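Local coordinates for MaoC family protein (Mycobacterium tuberculosis H37Rv, PDB 3KHP) that probably catalyses the reversible hydration of trans-2-enoyl thioesters to (3R)-3-hydroxyacyl thioesters, as a MaoC-family hydratase 2, at residues Phe38-Arg43 and Gly116-Val121; Phe224-Leu229 and Pro264-Glu269; Pro280-Phe285 and Ala305-Ala310. All coordinates share one frame; numbering follows the deposited sequence. Where two conformers were deposited one is given.

The three contacts lie in series along the chain and none touches another. Contacts 1 and 3 are antiparallel strand pairings in one continuous sheet, with centres about 27 Å apart: contact 1 holds an outermost strand of the chain's sheet, 36-40, and contact 3 pairs the open end of the hairpin 282-289/298-308. Both set an aromatic ring over a cross-strand glycine. Contact 2, a loop-to-loop clasp in the MaoC-like half, has its centre about 30 Å from that of contact 1 and comes within about 12 Å of contact 3, between nearest atoms. I228 of contact 2 bonds H212 in the hydratase 2 motif, and contact 1 reaches the same motif of the second subunit through D42 and R43.

Contact 1. Residues Phe38-Arg43 and Gly116-Val121; sequences FEWTDR and GKLSVV
F38, E39 and W40 pair with L118, K117 and G116 as antiparallel strands, fastening strand 36-40, an outermost strand of this chain's sheet, to strand 116-129. F38 and L118 make a hydrogen-bonded pair, F38 N to L118 O and L118 N to F38 O both at 2.7 Å; W40 and G116 form the second such pair. On one face of the sheet the non-hydrogen-bonded pair E39 and K117 run side by side in the same direction. Their long polar chains suit this exposed face, and E39 OE2 reaches K117 NZ at 3.3 Å in a salt bridge. The other face is apolar. There W40, with CG between its backbone N and carbonyl carbon (chi1 70°), lays its ring over G116, whose CA makes a CH-pi contact 4.2 Å from the six-membered ring's centroid. Glycine suits the place because its bare CA lets the indole lie close against the backbone. L118 CG meets the ring at its edge, 4.0 Å from W40 CH2, and C81 of helix 78-81 packs on both side chains. V120 CG2 meets F38 CD2 at 3.6 Å, the two side chains crossing at about a right angle. The indole is also fixed by a hydrogen bond from W40 NE1 to P113 O. T41 caps helix 42-51 weakly, and R43 meets D44 of the second subunit. The pairing is an aromatic-glycine cross-strand pair at the edge of a hotdog-type sheet.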
ATOM      1  N   PHE A  38      -4.573  18.652   5.458  1.00 28.62           N
ATOM      2  CA  PHE A  38      -4.244  17.332   4.947  0.50 27.59           C
ATOM      3  C   PHE A  38      -3.684  17.478   3.524  1.00 28.14           C
ATOM      4  O   PHE A  38      -4.368  18.011   2.659  1.00 27.82           O
ATOM      5  CB  PHE A  38      -5.481  16.430   4.973  0.50 26.66           C
ATOM      6  CG  PHE A  38      -5.850  15.920   6.360  0.50 23.64           C
ATOM      7  CD1 PHE A  38      -5.581  14.608   6.729  0.50 19.49           C
ATOM      8  CD2 PHE A  38      -6.465  16.751   7.286  0.50 19.99           C
ATOM      9  CE1 PHE A  38      -5.924  14.134   7.990  0.50 18.92           C
ATOM     10  CE2 PHE A  38      -6.812  16.279   8.535  0.50 19.33           C
ATOM     11  CZ  PHE A  38      -6.544  14.971   8.890  0.50 17.86           C
ATOM     12  N   GLU A  39      -2.456  16.997   3.320  1.00 28.55           N
ATOM     13  CA  GLU A  39      -1.760  17.047   2.060  1.00 28.98           C
ATOM     14  C   GLU A  39      -1.406  15.656   1.606  1.00 27.02           C
ATOM     15  O   GLU A  39      -1.053  14.816   2.415  1.00 27.33           O
ATOM     16  CB  GLU A  39      -0.430  17.773   2.215  1.00 29.71           C
ATOM     17  CG  GLU A  39      -0.507  19.225   2.563  1.00 34.52           C
ATOM     18  CD  GLU A  39       0.806  19.922   2.231  1.00 38.80           C
ATOM     19  OE1 GLU A  39       1.517  20.333   3.167  1.00 40.02           O
ATOM     20  OE2 GLU A  39       1.134  19.981   1.016  1.00 43.28           O
ATOM     21  N   TRP A  40      -1.414  15.455   0.300  1.00 25.15           N
ATOM     22  CA  TRP A  40      -1.110  14.166  -0.278  1.00 23.97           C
ATOM     23  C   TRP A  40      -0.518  14.353  -1.675  1.00 23.45           C
ATOM     24  O   TRP A  40      -0.728  15.397  -2.298  1.00 23.63           O
ATOM     25  CB  TRP A  40      -2.384  13.324  -0.313  1.00 23.12           C
ATOM     26  CG  TRP A  40      -3.401  13.776  -1.287  1.00 22.10           C
ATOM     27  CD1 TRP A  40      -3.514  13.375  -2.588  1.00 20.21           C
ATOM     28  CD2 TRP A  40      -4.492  14.679  -1.054  1.00 19.45           C
ATOM     29  NE1 TRP A  40      -4.587  13.986  -3.174  1.00 19.51           N
ATOM     30  CE2 TRP A  40      -5.194  14.801  -2.263  1.00 18.52           C
ATOM     31  CE3 TRP A  40      -4.930  15.407   0.052  1.00 19.49           C
ATOM     32  CZ2 TRP A  40      -6.318  15.599  -2.394  1.00 19.12           C
ATOM     33  CZ3 TRP A  40      -6.032  16.204  -0.083  1.00 19.12           C
ATOM     34  CH2 TRP A  40      -6.721  16.297  -1.291  1.00 19.04           C
ATOM     35  N   THR A  41       0.248  13.364  -2.137  1.00 22.57           N
ATOM     36  CA  THR A  41       0.794  13.345  -3.489  1.00 21.58           C
ATOM     37  C   THR A  41       0.155  12.175  -4.207  1.00 20.88           C
ATOM     38  O   THR A  41      -0.668  11.437  -3.608  1.00 20.63           O
ATOM     39  CB  THR A  41       2.310  13.145  -3.515  1.00 22.56           C
ATOM     40  OG1 THR A  41       2.621  11.857  -2.963  1.00 23.12           O
ATOM     41  CG2 THR A  41       3.039  14.280  -2.708  1.00 22.60           C
ATOM     42  N   ASP A  42       0.519  11.983  -5.478  1.00 19.20           N
ATOM     43  CA  ASP A  42      -0.121  10.937  -6.263  1.00 18.14           C
ATOM     44  C   ASP A  42       0.195   9.566  -5.704  1.00 16.82           C
ATOM     45  O   ASP A  42      -0.574   8.629  -5.854  1.00 17.00           O
ATOM     46  CB  ASP A  42       0.188  11.012  -7.770  1.00 17.92           C
ATOM     47  CG  ASP A  42       1.672  10.935  -8.100  1.00 19.68           C
ATOM     48  OD1 ASP A  42       2.519  10.645  -7.242  1.00 22.61           O
ATOM     49  OD2 ASP A  42       2.013  11.186  -9.275  1.00 26.58           O
ATOM     50  N   ARG A  43       1.332   9.432  -5.067  1.00 15.73           N
ATOM     51  CA  ARG A  43       1.670   8.144  -4.453  1.00 15.75           C
ATOM     52  C   ARG A  43       0.607   7.702  -3.453  1.00 14.59           C
ATOM     53  O   ARG A  43       0.301   6.531  -3.352  1.00 14.55           O
ATOM     54  CB  ARG A  43       2.988   8.283  -3.738  1.00 15.50           C
ATOM     55  CG  ARG A  43       3.546   7.013  -3.208  1.00 16.64           C
ATOM     56  CD  ARG A  43       4.632   7.380  -2.306  1.00 17.23           C
ATOM     57  NE  ARG A  43       5.546   6.299  -2.026  1.00 19.72           N
ATOM     58  CZ  ARG A  43       6.190   6.173  -0.871  1.00 23.18           C
ATOM     59  NH1 ARG A  43       5.975   7.052   0.105  1.00 23.44           N
ATOM     60  NH2 ARG A  43       7.044   5.166  -0.681  1.00 23.65           N
ATOM     61  N   GLY A 116      -2.779  17.028  -3.774  1.00 23.07           N
ATOM     62  CA  GLY A 116      -3.337  18.279  -3.295  1.00 24.49           C
ATOM     63  C   GLY A 116      -3.290  18.485  -1.793  1.00 25.45           C
ATOM     64  O   GLY A 116      -2.561  17.806  -1.068  1.00 24.99           O
ATOM     65  N   LYS A 117      -4.105  19.429  -1.344  1.00 26.49           N
ATOM     66  CA  LYS A 117      -4.201  19.820   0.050  1.00 27.13           C
ATOM     67  C   LYS A 117      -5.658  20.123   0.374  1.00 26.58           C
ATOM     68  O   LYS A 117      -6.404  20.633  -0.485  1.00 25.80           O
ATOM     69  CB  LYS A 117      -3.416  21.094   0.323  1.00 28.18           C
ATOM     70  CG  LYS A 117      -2.070  21.221  -0.378  1.00 32.52           C
ATOM     71  CD  LYS A 117      -1.341  22.506   0.084  1.00 36.78           C
ATOM     72  CE  LYS A 117       0.138  22.539  -0.366  1.00 39.90           C
ATOM     73  NZ  LYS A 117       0.387  21.751  -1.635  1.00 42.05           N
ATOM     74  N   LEU A 118      -6.055  19.826   1.617  1.00 25.93           N
ATOM     75  CA  LEU A 118      -7.322  20.333   2.139  1.00 25.28           C
ATOM     76  C   LEU A 118      -7.167  20.863   3.558  1.00 24.54           C
ATOM     77  O   LEU A 118      -6.376  20.366   4.337  1.00 24.02           O
ATOM     78  CB  LEU A 118      -8.406  19.266   2.131  1.00 24.88           C
ATOM     79  CG  LEU A 118      -9.001  18.776   0.844  1.00 25.06           C
ATOM     80  CD1 LEU A 118      -9.911  17.581   1.187  1.00 22.66           C
ATOM     81  CD2 LEU A 118      -9.751  19.902   0.113  1.00 23.40           C
ATOM     82  N   SER A 119      -7.950  21.891   3.845  1.00 24.29           N
ATOM     83  CA  SER A 119      -8.102  22.485   5.145  1.00 24.37           C
ATOM     84  C   SER A 119      -9.341  21.835   5.708  1.00 23.79           C
ATOM     85  O   SER A 119     -10.440  22.038   5.184  1.00 23.76           O
ATOM     86  CB  SER A 119      -8.346  23.997   4.979  1.00 25.39           C
ATOM     87  OG  SER A 119      -8.750  24.598   6.200  1.00 27.62           O
ATOM     88  N   VAL A 120      -9.160  21.029   6.744  1.00 22.87           N
ATOM     89  CA  VAL A 120     -10.209  20.190   7.251  1.00 22.48           C
ATOM     90  C   VAL A 120     -10.587  20.647   8.663  1.00 22.73           C
ATOM     91  O   VAL A 120      -9.732  20.834   9.512  1.00 21.30           O
ATOM     92  CB  VAL A 120      -9.784  18.712   7.253  1.00 22.60           C
ATOM     93  CG1 VAL A 120     -10.883  17.835   7.789  1.00 20.55           C
ATOM     94  CG2 VAL A 120      -9.399  18.274   5.832  1.00 22.14           C
ATOM     95  N   VAL A 121     -11.882  20.849   8.867  1.00 23.28           N
ATOM     96  CA  VAL A 121     -12.447  21.173  10.158  1.00 24.17           C
ATOM     97  C   VAL A 121     -13.453  20.111  10.477  1.00 24.47           C
ATOM     98  O   VAL A 121     -14.172  19.668   9.589  1.00 23.85           O
ATOM     99  CB  VAL A 121     -13.152  22.548  10.136  1.00 24.98           C
ATOM    100  CG1 VAL A 121     -14.027  22.734  11.384  1.00 24.41           C
ATOM    101  CG2 VAL A 121     -12.105  23.692   9.940  1.00 23.38           C
TER

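Contact 2. Residues Phe224-Leu229 and Pro264-Glu269; sequences FPKPIL and PVFPGE
L229 and V265 join the two irregular loops by the single direct hydrogen bond between them, L229 N to V265 O at 2.8 Å. A water extends it: it donates to L229 O and accepts from V265 N, at 2.9 Å, so each residue is held through both its backbone polar groups. Within 264-269 a type II turn runs from F266 to E269, where G268 takes the positive phi that favours glycine. E269 OE1 accepts from F266 N at 2.9 Å, almost straight at 178° but from above the carboxylate plane, and R298 binds the other oxygen, OE2. These loops flank helix 231-245 of the MaoC-like hotdog half, whose T234 touches L229 and V265; I228 O accepts a hydrogen bond from H212 ND1, in the hydratase 2 sequence motif. In the apolar packing I228 CG2 touches F266 CE1 at 3.8 Å. That same methyl lies over the centre of the F224 ring, and F224 CE1 reaches P264 CG at 3.9 Å. L229 CD2 meets V265 CG1 at 4.0 Å. Two carbonyls also come close: K226 O at the edge of the F266 ring, and P227 O 3.3 Å from CD of rigid P267.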
ATOM      1  N   PHE A 224     -10.983 -12.617  17.383  1.00 28.03           N
ATOM      2  CA  PHE A 224     -11.225 -13.082  16.032  1.00 27.42           C
ATOM      3  C   PHE A 224     -10.216 -14.166  15.644  1.00 27.90           C
ATOM      4  O   PHE A 224      -9.050 -14.128  16.057  1.00 29.22           O
ATOM      5  CB  PHE A 224     -11.060 -11.935  15.016  1.00 27.36           C
ATOM      6  CG  PHE A 224     -12.093 -10.849  15.111  1.00 24.98           C
ATOM      7  CD1 PHE A 224     -13.378 -11.056  14.665  1.00 26.69           C
ATOM      8  CD2 PHE A 224     -11.767  -9.618  15.612  1.00 22.36           C
ATOM      9  CE1 PHE A 224     -14.326 -10.043  14.738  1.00 25.71           C
ATOM     10  CE2 PHE A 224     -12.679  -8.617  15.696  1.00 24.77           C
ATOM     11  CZ  PHE A 224     -13.967  -8.806  15.259  1.00 25.15           C
ATOM     12  N   PRO A 225     -10.628 -15.093  14.780  1.00 26.80           N
ATOM     13  CA  PRO A 225      -9.734 -16.164  14.369  1.00 26.71           C
ATOM     14  C   PRO A 225      -8.503 -15.640  13.662  1.00 26.34           C
ATOM     15  O   PRO A 225      -7.407 -16.256  13.725  1.00 25.57           O
ATOM     16  CB  PRO A 225     -10.589 -16.980  13.368  1.00 27.60           C
ATOM     17  CG  PRO A 225     -12.012 -16.622  13.690  1.00 27.34           C
ATOM     18  CD  PRO A 225     -11.984 -15.220  14.221  1.00 27.03           C
ATOM     19  N   LYS A 226      -8.725 -14.527  12.944  1.00 25.18           N
ATOM     20  CA  LYS A 226      -7.694 -13.826  12.244  1.00 23.79           C
ATOM     21  C   LYS A 226      -7.987 -12.316  12.108  1.00 20.94           C
ATOM     22  O   LYS A 226      -9.088 -11.836  12.349  1.00 19.97           O
ATOM     23  CB  LYS A 226      -7.448 -14.493  10.893  1.00 25.02           C
ATOM     24  CG  LYS A 226      -8.565 -15.406  10.406  1.00 30.11           C
ATOM     25  CD  LYS A 226      -8.200 -16.078   9.048  1.00 34.98           C
ATOM     26  CE  LYS A 226      -9.471 -16.536   8.268  1.00 39.04           C
ATOM     27  NZ  LYS A 226     -10.412 -17.440   9.049  1.00 41.74           N
ATOM     28  N   PRO A 227      -6.968 -11.550  11.762  1.00 18.13           N
ATOM     29  CA  PRO A 227      -7.223 -10.116  11.661  1.00 16.84           C
ATOM     30  C   PRO A 227      -8.357  -9.800  10.687  1.00 16.31           C
ATOM     31  O   PRO A 227      -8.548 -10.511   9.714  1.00 15.70           O
ATOM     32  CB  PRO A 227      -5.892  -9.562  11.167  1.00 16.87           C
ATOM     33  CG  PRO A 227      -4.889 -10.617  11.454  1.00 16.62           C
ATOM     34  CD  PRO A 227      -5.586 -11.918  11.423  1.00 16.38           C
ATOM     35  N   ILE A 228      -9.128  -8.751  10.963  1.00 15.40           N
ATOM     36  CA  ILE A 228     -10.256  -8.433  10.124  1.00 14.24           C
ATOM     37  C   ILE A 228      -9.824  -7.327   9.183  1.00 14.76           C
ATOM     38  O   ILE A 228      -8.928  -6.550   9.494  1.00 15.54           O
ATOM     39  CB  ILE A 228     -11.500  -8.028  10.940  1.00 14.48           C
ATOM     40  CG1 ILE A 228     -11.256  -6.707  11.683  1.00 14.03           C
ATOM     41  CG2 ILE A 228     -11.880  -9.136  11.910  1.00 12.63           C
ATOM     42  CD1 ILE A 228     -12.455  -6.210  12.519  1.00 11.47           C
ATOM     43  N   LEU A 229     -10.417  -7.286   7.999  1.00 14.32           N
ATOM     44  CA  LEU A 229     -10.178  -6.191   7.096  1.00 13.89           C
ATOM     45  C   LEU A 229     -10.751  -4.895   7.693  1.00 13.78           C
ATOM     46  O   LEU A 229     -11.815  -4.894   8.330  1.00 13.80           O
ATOM     47  CB  LEU A 229     -10.852  -6.497   5.761  1.00 13.69           C
ATOM     48  CG  LEU A 229     -10.451  -5.581   4.606  1.00 14.26           C
ATOM     49  CD1 LEU A 229      -8.943  -5.750   4.277  1.00 12.06           C
ATOM     50  CD2 LEU A 229     -11.314  -5.845   3.415  1.00 11.74           C
ATOM     51  N   PRO A 264     -18.083  -7.989  10.344  1.00 22.65           N
ATOM     52  CA  PRO A 264     -16.711  -7.883   9.889  1.00 21.71           C
ATOM     53  C   PRO A 264     -16.430  -8.679   8.622  1.00 20.37           C
ATOM     54  O   PRO A 264     -17.155  -9.618   8.299  1.00 19.33           O
ATOM     55  CB  PRO A 264     -15.893  -8.427  11.069  1.00 21.90           C
ATOM     56  CG  PRO A 264     -16.861  -8.877  12.081  1.00 23.27           C
ATOM     57  CD  PRO A 264     -18.220  -8.836  11.541  1.00 23.06           C
ATOM     58  N   VAL A 265     -15.364  -8.288   7.935  1.00 19.19           N
ATOM     59  CA  VAL A 265     -14.886  -8.986   6.752  1.00 18.13           C
ATOM     60  C   VAL A 265     -13.501  -9.524   7.017  1.00 18.03           C
ATOM     61  O   VAL A 265     -12.683  -8.887   7.720  1.00 18.07           O
ATOM     62  CB  VAL A 265     -14.851  -8.027   5.529  1.00 18.25           C
ATOM     63  CG1 VAL A 265     -14.075  -8.650   4.368  1.00 17.23           C
ATOM     64  CG2 VAL A 265     -16.265  -7.652   5.110  1.00 16.93           C
ATOM     65  N   PHE A 266     -13.181 -10.679   6.453  1.00 17.32           N
ATOM     66  CA  PHE A 266     -11.790 -11.122   6.558  1.00 18.04           C
ATOM     67  C   PHE A 266     -11.072 -10.917   5.242  1.00 17.59           C
ATOM     68  O   PHE A 266     -11.667 -11.115   4.199  1.00 18.14           O
ATOM     69  CB  PHE A 266     -11.746 -12.578   7.034  1.00 18.21           C
ATOM     70  CG  PHE A 266     -12.373 -12.760   8.370  1.00 19.13           C
ATOM     71  CD1 PHE A 266     -11.611 -12.607   9.534  1.00 21.39           C
ATOM     72  CD2 PHE A 266     -13.731 -13.046   8.490  1.00 20.59           C
ATOM     73  CE1 PHE A 266     -12.202 -12.772  10.797  1.00 21.73           C
ATOM     74  CE2 PHE A 266     -14.315 -13.212   9.758  1.00 22.09           C
ATOM     75  CZ  PHE A 266     -13.539 -13.067  10.905  1.00 20.80           C
ATOM     76  N   PRO A 267      -9.804 -10.490   5.272  1.00 17.90           N
ATOM     77  CA  PRO A 267      -9.139 -10.319   3.966  1.00 18.03           C
ATOM     78  C   PRO A 267      -9.067 -11.661   3.245  1.00 18.57           C
ATOM     79  O   PRO A 267      -8.825 -12.714   3.886  1.00 17.75           O
ATOM     80  CB  PRO A 267      -7.756  -9.802   4.315  1.00 18.70           C
ATOM     81  CG  PRO A 267      -7.748  -9.545   5.817  1.00 17.85           C
ATOM     82  CD  PRO A 267      -8.922 -10.214   6.412  1.00 17.65           C
ATOM     83  N   GLY A 268      -9.387 -11.626   1.951  1.00 18.66           N
ATOM     84  CA  GLY A 268      -9.463 -12.826   1.119  1.00 18.68           C
ATOM     85  C   GLY A 268     -10.890 -13.122   0.708  1.00 18.93           C
ATOM     86  O   GLY A 268     -11.128 -13.825  -0.265  1.00 19.33           O
ATOM     87  N   GLU A 269     -11.850 -12.579   1.442  1.00 18.93           N
ATOM     88  CA  GLU A 269     -13.269 -12.816   1.119  1.00 19.04           C
ATOM     89  C   GLU A 269     -13.698 -11.928  -0.034  1.00 18.20           C
ATOM     90  O   GLU A 269     -13.145 -10.869  -0.242  1.00 17.36           O
ATOM     91  CB  GLU A 269     -14.168 -12.579   2.335  1.00 18.73           C
ATOM     92  CG  GLU A 269     -13.982 -13.580   3.430  1.00 19.76           C
ATOM     93  CD  GLU A 269     -14.995 -13.419   4.551  1.00 21.90           C
ATOM     94  OE1 GLU A 269     -15.131 -12.299   5.099  1.00 19.30           O
ATOM     95  OE2 GLU A 269     -15.639 -14.445   4.891  1.00 22.97           O
TER
HETATM   96  O   HOH W   1     -14.208  -5.738   8.844  1.00 16.09           O

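Contact 3. Residues Pro280-Phe285 and Ala305-Ala310; sequences PGRAVF and AVEYVA
A283 and V306 form the hydrogen-bonded pair of an antiparallel hairpin, strand 282-289 with 298-308, and each satisfies the other's backbone. A283 N donates to V306 O at 2.9 Å, and V306 N to A283 O at 2.8 Å. The third bond, Y308 N to G281 O at 2.9 Å, is nearly straight at the hydrogen (164°), but the donor stands 44° out of the G281 carbonyl plane. G281 O also takes a weak bond from R282 NH1 and a CA-H...O contact from E307 CA. In the non-hydrogen-bonded pair R282-E307 the backbone of E307 turns outward to T255 and S256 of the next strand, as A305 does to A258; V284 bonds W276 on the opposite flank. The side chains of R282 and E307 lie alongside each other, R282 bent at chi2 (-98°) so that the face of its guanidinium rests over E307 CG. Their charges meet only at long range, R282 NH1 to E307 OE1 being 4.0 Å with no N-H aimed at the oxygen; the stronger partner of E307 is R107. Y308 spreads its ring over G281 CA, 4.0 Å from the ring centroid, and positive phi makes glycine apt there. A283 CB comes 4.3 Å from Y308 CE2. F285 CD2 packs on V306 CG2 at 3.5 Å, and both residues touch L242 of helix 231-245. Direction here comes from the backbone bonds, while the apolar contacts add packing; E307, salt-bridged to R107 with the charge of R282 more distant, probably stays ionised and ties the hairpin to strand 103-108.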
ATOM      1  N   PRO A 280     -33.795   8.651 -10.831  1.00 38.46           N
ATOM      2  CA  PRO A 280     -32.635   9.185 -11.520  1.00 37.30           C
ATOM      3  C   PRO A 280     -31.641   9.775 -10.525  1.00 35.94           C
ATOM      4  O   PRO A 280     -32.008  10.562  -9.653  1.00 36.64           O
ATOM      5  CB  PRO A 280     -33.224  10.265 -12.440  1.00 37.78           C
ATOM      6  CG  PRO A 280     -34.663   9.862 -12.646  1.00 37.95           C
ATOM      7  CD  PRO A 280     -35.071   9.171 -11.363  1.00 38.58           C
ATOM      8  N   GLY A 281     -30.390   9.358 -10.652  1.00 34.09           N
ATOM      9  CA  GLY A 281     -29.296   9.876  -9.847  1.00 32.63           C
ATOM     10  C   GLY A 281     -29.208   9.331  -8.427  1.00 30.85           C
ATOM     11  O   GLY A 281     -28.448   9.849  -7.642  1.00 29.99           O
ATOM     12  N   ARG A 282     -29.971   8.289  -8.116  1.00 29.29           N
ATOM     13  CA  ARG A 282     -30.028   7.750  -6.773  1.00 29.58           C
ATOM     14  C   ARG A 282     -30.075   6.259  -6.816  1.00 27.86           C
ATOM     15  O   ARG A 282     -30.723   5.673  -7.679  1.00 27.63           O
ATOM     16  CB  ARG A 282     -31.291   8.184  -6.020  1.00 30.31           C
ATOM     17  CG  ARG A 282     -31.505   9.666  -5.869  1.00 33.90           C
ATOM     18  CD  ARG A 282     -31.038  10.152  -4.533  1.00 41.13           C
ATOM     19  NE  ARG A 282     -31.368  11.572  -4.301  1.00 46.10           N
ATOM     20  CZ  ARG A 282     -30.779  12.602  -4.914  1.00 48.73           C
ATOM     21  NH1 ARG A 282     -29.824  12.413  -5.822  1.00 49.57           N
ATOM     22  NH2 ARG A 282     -31.149  13.839  -4.616  1.00 50.20           N
ATOM     23  N   ALA A 283     -29.441   5.632  -5.841  1.00 26.11           N
ATOM     24  CA  ALA A 283     -29.536   4.198  -5.735  1.00 24.83           C
ATOM     25  C   ALA A 283     -29.348   3.792  -4.290  1.00 23.70           C
ATOM     26  O   ALA A 283     -28.895   4.597  -3.480  1.00 22.76           O
ATOM     27  CB  ALA A 283     -28.479   3.539  -6.618  1.00 24.86           C
ATOM     28  N   VAL A 284     -29.671   2.532  -3.998  1.00 22.45           N
ATOM     29  CA  VAL A 284     -29.411   1.953  -2.709  1.00 22.38           C
ATOM     30  C   VAL A 284     -28.630   0.679  -2.908  1.00 22.39           C
ATOM     31  O   VAL A 284     -28.650   0.117  -4.000  1.00 23.17           O
ATOM     32  CB  VAL A 284     -30.722   1.693  -1.896  1.00 22.16           C
ATOM     33  CG1 VAL A 284     -31.390   3.012  -1.559  1.00 21.79           C
ATOM     34  CG2 VAL A 284     -31.687   0.756  -2.644  1.00 20.78           C
ATOM     35  N   PHE A 285     -27.940   0.224  -1.867  1.00 21.37           N
ATOM     36  CA  PHE A 285     -27.128  -0.981  -1.981  1.00 21.11           C
ATOM     37  C   PHE A 285     -26.826  -1.700  -0.681  1.00 21.22           C
ATOM     38  O   PHE A 285     -26.974  -1.165   0.403  1.00 20.73           O
ATOM     39  CB  PHE A 285     -25.795  -0.666  -2.699  1.00 20.51           C
ATOM     40  CG  PHE A 285     -24.803   0.081  -1.840  1.00 18.51           C
ATOM     41  CD1 PHE A 285     -23.825  -0.609  -1.129  1.00 17.48           C
ATOM     42  CD2 PHE A 285     -24.866   1.459  -1.711  1.00 15.57           C
ATOM     43  CE1 PHE A 285     -22.902   0.071  -0.333  1.00 16.37           C
ATOM     44  CE2 PHE A 285     -23.964   2.139  -0.917  1.00 16.18           C
ATOM     45  CZ  PHE A 285     -22.977   1.450  -0.221  1.00 16.72           C
ATOM     46  N   ALA A 305     -26.636   3.966   0.366  1.00 21.27           N
ATOM     47  CA  ALA A 305     -27.346   5.006  -0.364  1.00 22.23           C
ATOM     48  C   ALA A 305     -26.330   5.742  -1.202  1.00 22.84           C
ATOM     49  O   ALA A 305     -25.236   6.049  -0.719  1.00 23.39           O
ATOM     50  CB  ALA A 305     -28.032   5.977   0.627  1.00 21.41           C
ATOM     51  N   VAL A 306     -26.664   6.008  -2.455  1.00 23.31           N
ATOM     52  CA  VAL A 306     -25.714   6.583  -3.376  1.00 24.13           C
ATOM     53  C   VAL A 306     -26.398   7.667  -4.153  1.00 24.85           C
ATOM     54  O   VAL A 306     -27.514   7.493  -4.612  1.00 24.92           O
ATOM     55  CB  VAL A 306     -25.208   5.564  -4.458  1.00 24.03           C
ATOM     56  CG1 VAL A 306     -23.909   6.047  -5.056  1.00 23.46           C
ATOM     57  CG2 VAL A 306     -25.041   4.219  -3.928  1.00 24.35           C
ATOM     58  N   GLU A 307     -25.707   8.768  -4.334  1.00 26.32           N
ATOM     59  CA  GLU A 307     -26.133   9.791  -5.270  1.00 27.80           C
ATOM     60  C   GLU A 307     -25.067   9.860  -6.351  1.00 28.52           C
ATOM     61  O   GLU A 307     -23.869   9.778  -6.066  1.00 27.59           O
ATOM     62  CB  GLU A 307     -26.304  11.145  -4.582  1.00 27.64           C
ATOM     63  CG  GLU A 307     -27.421  11.143  -3.547  1.00 28.47           C
ATOM     64  CD  GLU A 307     -27.450  12.375  -2.679  1.00 29.04           C
ATOM     65  OE1 GLU A 307     -27.102  13.474  -3.144  1.00 29.77           O
ATOM     66  OE2 GLU A 307     -27.814  12.233  -1.498  1.00 31.94           O
ATOM     67  N   TYR A 308     -25.518   9.970  -7.592  1.00 30.08           N
ATOM     68  CA  TYR A 308     -24.607   9.968  -8.737  1.00 31.64           C
ATOM     69  C   TYR A 308     -25.180  10.757  -9.929  1.00 33.57           C
ATOM     70  O   TYR A 308     -26.395  10.971 -10.031  1.00 32.74           O
ATOM     71  CB  TYR A 308     -24.266   8.528  -9.128  1.00 30.52           C
ATOM     72  CG  TYR A 308     -25.409   7.767  -9.722  1.00 30.28           C
ATOM     73  CD1 TYR A 308     -25.510   7.611 -11.106  1.00 30.90           C
ATOM     74  CD2 TYR A 308     -26.397   7.204  -8.934  1.00 28.88           C
ATOM     75  CE1 TYR A 308     -26.542   6.915 -11.677  1.00 28.77           C
ATOM     76  CE2 TYR A 308     -27.452   6.506  -9.507  1.00 28.69           C
ATOM     77  CZ  TYR A 308     -27.512   6.373 -10.894  1.00 29.47           C
ATOM     78  OH  TYR A 308     -28.528   5.661 -11.520  1.00 31.52           O
ATOM     79  N   VAL A 309     -24.272  11.225 -10.782  1.00 35.93           N
ATOM     80  CA  VAL A 309     -24.619  11.950 -11.986  1.00 38.16           C
ATOM     81  C   VAL A 309     -24.713  10.961 -13.128  1.00 40.24           C
ATOM     82  O   VAL A 309     -23.748  10.218 -13.372  1.00 40.71           O
ATOM     83  CB  VAL A 309     -23.536  12.950 -12.352  1.00 38.27           C
ATOM     84  CG1 VAL A 309     -23.792  13.499 -13.750  1.00 39.26           C
ATOM     85  CG2 VAL A 309     -23.466  14.068 -11.323  1.00 38.44           C
ATOM     86  N   ALA A 310     -25.862  10.934 -13.817  1.00 42.29           N
ATOM     87  CA  ALA A 310     -26.017  10.110 -15.050  1.00 43.67           C
ATOM     88  C   ALA A 310     -25.148  10.625 -16.208  1.00 44.20           C
ATOM     89  O   ALA A 310     -24.432   9.842 -16.845  1.00 44.97           O
ATOM     90  CB  ALA A 310     -27.493  10.060 -15.498  1.00 43.83           C
TER